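CRISPR pre-crRNA endoribonuclease Cas5d (Mannheimia succiniciproducens, PDB 3KG4) is a CRISPR-associated endoribonuclease that binds RNA and cleaves CRISPR precursor transcripts, without needing a metal cofactor, in antiviral defence. Local coordinates at residues K57-R65 against L174-E183. Numbering follows the deposited sequence.
Sequences KIYVLKPIR and LPLSQLSESE
L61, just past the end of strand 51-60, meets P175 through its side chain and Q178 through its carbonyl. That strand lies in the middle of the seven-stranded antiparallel sheet of this Cas5-family protein, and residues 174-183 belong to the irregular connection from edge strand 164-167 to edge strand 186-195, which here runs across one side of the sheet. L61 CG stands anti to the carbonyl carbon (chi1 -57°), which brings the leucine's end back towards the connection although its CB points away; CD1 packs 3.7 Å from P175 CB. The same proline also rests on V117 of strand 114-124 and H10 of strand 7-13.

The main chain is tied at this point as well: Q178 N donates to L61 O over 2.6 Å. From there the Q178 side chain runs alongside that of K62, both heading the same way, with OE1 3.5 Å from K62 CE. L179 brings its methyls to the backbone on both sides of L61, CD1 beside V60 O and CD2 beside K62 O. Where the connection begins, L174 crosses the Y59 side chain at about a right angle and sets CD2 over the centre of one ring face, a CH-pi contact 4.2 Å from the centroid; the tyrosine OH is hydrogen-bonded to E119.

Beyond L179, the E183 chain is stretched out from the backbone N (chi1 -170°, extended past CG), which carries its carboxylate to P63 and I64. OE1 lies against P63 CA, while OE2, which also has a long, weak ion pair with R186, accepts I64 N at 2.7 Å on its syn side, the donor 26° out of the carboxylate plane.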
ATOM      1  N   LYS A  57       8.600   1.365   1.141  1.00 25.59           N
ATOM      2  CA  LYS A  57       8.276   2.767   1.396  1.00 25.76           C
ATOM      3  C   LYS A  57       6.838   3.046   0.982  1.00 24.66           C
ATOM      4  O   LYS A  57       6.350   2.492   0.015  1.00 25.38           O
ATOM      5  CB  LYS A  57       9.233   3.696   0.626  1.00 26.18           C
ATOM      6  CG  LYS A  57      10.720   3.602   1.047  1.00 28.51           C
ATOM      7  CD  LYS A  57      11.564   4.529   0.201  1.00 32.70           C
ATOM      8  CE  LYS A  57      13.045   4.642   0.680  1.00 34.31           C
ATOM      9  NZ  LYS A  57      13.704   5.532  -0.352  1.00 36.28           N
ATOM     10  N   ILE A  58       6.180   3.945   1.687  1.00 23.04           N
ATOM     11  CA  ILE A  58       4.901   4.475   1.266  1.00 23.11           C
ATOM     12  C   ILE A  58       5.045   5.984   1.178  1.00 23.02           C
ATOM     13  O   ILE A  58       5.268   6.641   2.196  1.00 24.01           O
ATOM     14  CB  ILE A  58       3.762   4.125   2.309  1.00 22.46           C
ATOM     15  CG1 ILE A  58       3.577   2.598   2.403  1.00 23.73           C
ATOM     16  CG2 ILE A  58       2.504   4.858   1.956  1.00 22.88           C
ATOM     17  CD1 ILE A  58       2.874   2.127   3.714  1.00 26.53           C
ATOM     18  N   TYR A  59       4.906   6.524  -0.024  1.00 23.60           N
ATOM     19  CA  TYR A  59       4.877   7.959  -0.248  1.00 24.79           C
ATOM     20  C   TYR A  59       3.458   8.465  -0.169  1.00 23.81           C
ATOM     21  O   TYR A  59       2.591   7.988  -0.901  1.00 24.23           O
ATOM     22  CB  TYR A  59       5.408   8.298  -1.629  1.00 24.50           C
ATOM     23  CG  TYR A  59       6.820   7.890  -1.895  1.00 27.97           C
ATOM     24  CD1 TYR A  59       7.867   8.814  -1.837  1.00 30.72           C
ATOM     25  CD2 TYR A  59       7.130   6.569  -2.200  1.00 28.96           C
ATOM     26  CE1 TYR A  59       9.188   8.407  -2.135  1.00 32.11           C
ATOM     27  CE2 TYR A  59       8.417   6.165  -2.456  1.00 30.85           C
ATOM     28  CZ  TYR A  59       9.441   7.082  -2.457  1.00 31.08           C
ATOM     29  OH  TYR A  59      10.710   6.611  -2.756  1.00 34.47           O
ATOM     30  N   VAL A  60       3.226   9.454   0.681  1.00 23.06           N
ATOM     31  CA  VAL A  60       1.910  10.023   0.893  1.00 23.95           C
ATOM     32  C   VAL A  60       1.839  11.355   0.189  1.00 25.82           C
ATOM     33  O   VAL A  60       2.538  12.297   0.580  1.00 26.01           O
ATOM     34  CB  VAL A  60       1.609  10.271   2.382  1.00 22.79           C
ATOM     35  CG1 VAL A  60       0.232  10.867   2.532  1.00 24.33           C
ATOM     36  CG2 VAL A  60       1.713   8.995   3.142  1.00 23.96           C
ATOM     37  N   LEU A  61       0.956  11.442  -0.808  1.00 26.17           N
ATOM     38  CA  LEU A  61       0.963  12.541  -1.792  1.00 28.18           C
ATOM     39  C   LEU A  61      -0.046  13.642  -1.516  1.00 29.19           C
ATOM     40  O   LEU A  61       0.141  14.778  -1.950  1.00 29.92           O
ATOM     41  CB  LEU A  61       0.706  11.976  -3.200  1.00 27.82           C
ATOM     42  CG  LEU A  61       1.680  10.898  -3.652  1.00 28.78           C
ATOM     43  CD1 LEU A  61       1.342  10.434  -5.066  1.00 30.10           C
ATOM     44  CD2 LEU A  61       3.102  11.449  -3.566  1.00 31.46           C
ATOM     45  N   LYS A  62      -1.126  13.325  -0.809  1.00 28.76           N
ATOM     46  CA  LYS A  62      -2.201  14.258  -0.661  1.00 29.78           C
ATOM     47  C   LYS A  62      -2.536  14.496   0.816  1.00 29.67           C
ATOM     48  O   LYS A  62      -2.321  13.627   1.640  1.00 28.73           O
ATOM     49  CB  LYS A  62      -3.419  13.764  -1.428  1.00 29.96           C
ATOM     50  CG  LYS A  62      -3.299  13.950  -2.939  1.00 34.26           C
ATOM     51  CD  LYS A  62      -4.580  13.556  -3.624  1.00 39.10           C
ATOM     52  CE  LYS A  62      -4.869  14.396  -4.855  1.00 41.15           C
ATOM     53  NZ  LYS A  62      -6.001  13.817  -5.657  1.00 42.18           N
ATOM     54  N   PRO A  63      -3.011  15.704   1.146  1.00 30.70           N
ATOM     55  CA  PRO A  63      -3.319  16.025   2.529  1.00 31.53           C
ATOM     56  C   PRO A  63      -4.305  15.024   3.132  1.00 30.29           C
ATOM     57  O   PRO A  63      -5.189  14.543   2.452  1.00 30.15           O
ATOM     58  CB  PRO A  63      -3.947  17.431   2.447  1.00 31.50           C
ATOM     59  CG  PRO A  63      -3.608  17.927   1.086  1.00 33.26           C
ATOM     60  CD  PRO A  63      -3.496  16.740   0.222  1.00 31.32           C
ATOM     61  N   ILE A  64      -4.035  14.662   4.382  1.00 30.68           N
ATOM     62  CA  ILE A  64      -4.825  13.725   5.161  1.00 29.82           C
ATOM     63  C   ILE A  64      -6.157  14.379   5.543  1.00 30.33           C
ATOM     64  O   ILE A  64      -6.178  15.353   6.313  1.00 30.18           O
ATOM     65  CB  ILE A  64      -4.003  13.245   6.396  1.00 29.99           C
ATOM     66  CG1 ILE A  64      -2.690  12.605   5.916  1.00 30.77           C
ATOM     67  CG2 ILE A  64      -4.810  12.219   7.242  1.00 26.17           C
ATOM     68  CD1 ILE A  64      -1.694  12.228   6.993  1.00 30.88           C
ATOM     69  N   ARG A  65      -7.261  13.870   4.983  1.00 30.65           N
ATOM     70  CA  ARG A  65      -8.601  14.421   5.231  1.00 31.49           C
ATOM     71  C   ARG A  65      -9.658  13.329   5.358  1.00 30.11           C
ATOM     72  O   ARG A  65      -9.590  12.342   4.645  1.00 28.81           O
ATOM     73  CB  ARG A  65      -9.003  15.382   4.127  1.00 32.35           C
ATOM     74  CG  ARG A  65      -8.331  16.736   4.353  1.00 38.04           C
ATOM     75  CD  ARG A  65      -8.624  17.738   3.264  1.00 44.11           C
ATOM     76  NE  ARG A  65      -8.680  17.122   1.938  1.00 45.17           N
ATOM     77  CZ  ARG A  65      -9.797  16.914   1.248  1.00 49.37           C
ATOM     78  NH1 ARG A  65     -10.990  17.260   1.742  1.00 50.79           N
ATOM     79  NH2 ARG A  65      -9.725  16.335   0.058  1.00 51.24           N
ATOM     80  N   LEU A 174       8.528  10.393  -9.778  1.00 48.84           N
ATOM     81  CA  LEU A 174       7.554  10.238  -8.693  1.00 48.63           C
ATOM     82  C   LEU A 174       6.613  11.426  -8.796  1.00 48.28           C
ATOM     83  O   LEU A 174       7.066  12.548  -9.057  1.00 48.42           O
ATOM     84  CB  LEU A 174       8.215  10.211  -7.299  1.00 48.70           C
ATOM     85  CG  LEU A 174       9.062   8.991  -6.876  1.00 49.36           C
ATOM     86  CD1 LEU A 174      10.098   9.404  -5.803  1.00 49.48           C
ATOM     87  CD2 LEU A 174       8.204   7.835  -6.360  1.00 47.82           C
ATOM     88  N   PRO A 175       5.294  11.201  -8.602  1.00 47.31           N
ATOM     89  CA  PRO A 175       4.414  12.370  -8.443  1.00 46.45           C
ATOM     90  C   PRO A 175       4.926  13.287  -7.352  1.00 45.68           C
ATOM     91  O   PRO A 175       5.537  12.821  -6.394  1.00 44.81           O
ATOM     92  CB  PRO A 175       3.081  11.756  -8.009  1.00 47.07           C
ATOM     93  CG  PRO A 175       3.163  10.294  -8.374  1.00 46.64           C
ATOM     94  CD  PRO A 175       4.601   9.925  -8.359  1.00 47.22           C
ATOM     95  N   LEU A 176       4.674  14.583  -7.479  1.00 45.50           N
ATOM     96  CA  LEU A 176       5.069  15.535  -6.437  1.00 45.45           C
ATOM     97  C   LEU A 176       4.069  15.384  -5.289  1.00 44.48           C
ATOM     98  O   LEU A 176       2.924  15.009  -5.524  1.00 43.22           O
ATOM     99  CB  LEU A 176       5.104  16.977  -6.974  1.00 46.15           C
ATOM    100  CG  LEU A 176       3.983  17.408  -7.929  1.00 47.56           C
ATOM    101  CD1 LEU A 176       3.944  18.946  -8.064  1.00 49.02           C
ATOM    102  CD2 LEU A 176       4.106  16.757  -9.333  1.00 47.48           C
ATOM    103  N   SER A 177       4.527  15.589  -4.060  1.00 44.41           N
ATOM    104  CA  SER A 177       3.644  15.602  -2.904  1.00 45.09           C
ATOM    105  C   SER A 177       2.832  16.882  -3.031  1.00 45.11           C
ATOM    106  O   SER A 177       3.358  17.904  -3.497  1.00 44.63           O
ATOM    107  CB  SER A 177       4.421  15.620  -1.572  1.00 45.12           C
ATOM    108  OG  SER A 177       4.198  14.446  -0.756  1.00 48.94           O
ATOM    109  N   GLN A 178       1.582  16.848  -2.585  1.00 43.84           N
ATOM    110  CA  GLN A 178       0.831  18.074  -2.383  1.00 43.66           C
ATOM    111  C   GLN A 178       0.644  18.280  -0.884  1.00 42.86           C
ATOM    112  O   GLN A 178      -0.337  18.852  -0.452  1.00 41.65           O
ATOM    113  CB  GLN A 178      -0.507  17.968  -3.105  1.00 44.52           C
ATOM    114  CG  GLN A 178      -0.388  17.839  -4.623  1.00 46.67           C
ATOM    115  CD  GLN A 178      -1.746  17.799  -5.288  1.00 51.30           C
ATOM    116  OE1 GLN A 178      -2.356  16.737  -5.406  1.00 53.85           O
ATOM    117  NE2 GLN A 178      -2.231  18.959  -5.725  1.00 52.33           N
ATOM    118  N   LEU A 179       1.599  17.803  -0.088  1.00 42.74           N
ATOM    119  CA  LEU A 179       1.493  17.876   1.364  1.00 42.82           C
ATOM    120  C   LEU A 179       1.885  19.255   1.887  1.00 44.53           C
ATOM    121  O   LEU A 179       2.825  19.840   1.355  1.00 44.40           O
ATOM    122  CB  LEU A 179       2.412  16.849   2.010  1.00 42.23           C
ATOM    123  CG  LEU A 179       1.936  15.402   2.009  1.00 40.41           C
ATOM    124  CD1 LEU A 179       2.887  14.540   2.850  1.00 37.41           C
ATOM    125  CD2 LEU A 179       0.501  15.283   2.473  1.00 38.53           C
ATOM    126  N   SER A 180       1.197  19.744   2.929  1.00 46.06           N
ATOM    127  CA  SER A 180       1.626  20.991   3.590  1.00 48.55           C
ATOM    128  C   SER A 180       3.056  20.828   4.097  1.00 49.25           C
ATOM    129  O   SER A 180       3.397  19.755   4.643  1.00 49.48           O
ATOM    130  CB  SER A 180       0.686  21.426   4.736  1.00 48.63           C
ATOM    131  OG  SER A 180       0.141  20.336   5.476  1.00 51.16           O
ATOM    132  N   GLU A 181       3.899  21.848   3.863  1.00 49.72           N
ATOM    133  CA  GLU A 181       5.223  21.927   4.498  1.00 50.28           C
ATOM    134  C   GLU A 181       5.148  21.338   5.917  1.00 50.28           C
ATOM    135  O   GLU A 181       5.995  20.550   6.311  1.00 50.42           O
ATOM    136  CB  GLU A 181       5.747  23.381   4.554  1.00 50.47           C
ATOM    137  N   SER A 182       4.094  21.710   6.640  1.00 50.44           N
ATOM    138  CA  SER A 182       3.812  21.262   8.006  1.00 50.53           C
ATOM    139  C   SER A 182       3.064  19.913   8.167  1.00 50.46           C
ATOM    140  O   SER A 182       2.712  19.536   9.292  1.00 51.64           O
ATOM    141  CB  SER A 182       2.967  22.351   8.672  1.00 50.95           C
ATOM    142  OG  SER A 182       1.763  22.594   7.936  1.00 49.81           O
ATOM    143  N   GLU A 183       2.761  19.217   7.067  1.00 49.51           N
ATOM    144  CA  GLU A 183       2.173  17.849   7.117  1.00 47.91           C
ATOM    145  C   GLU A 183       3.150  16.824   6.511  1.00 45.16           C
ATOM    146  O   GLU A 183       2.908  15.624   6.515  1.00 44.91           O
ATOM    147  CB  GLU A 183       0.846  17.825   6.355  1.00 49.16           C
ATOM    148  CG  GLU A 183       0.008  16.550   6.507  1.00 51.08           C
ATOM    149  CD  GLU A 183      -1.328  16.658   5.764  1.00 54.09           C
ATOM    150  OE1 GLU A 183      -1.513  17.578   4.912  1.00 58.70           O
ATOM    151  OE2 GLU A 183      -2.194  15.818   6.023  1.00 53.07           O
TER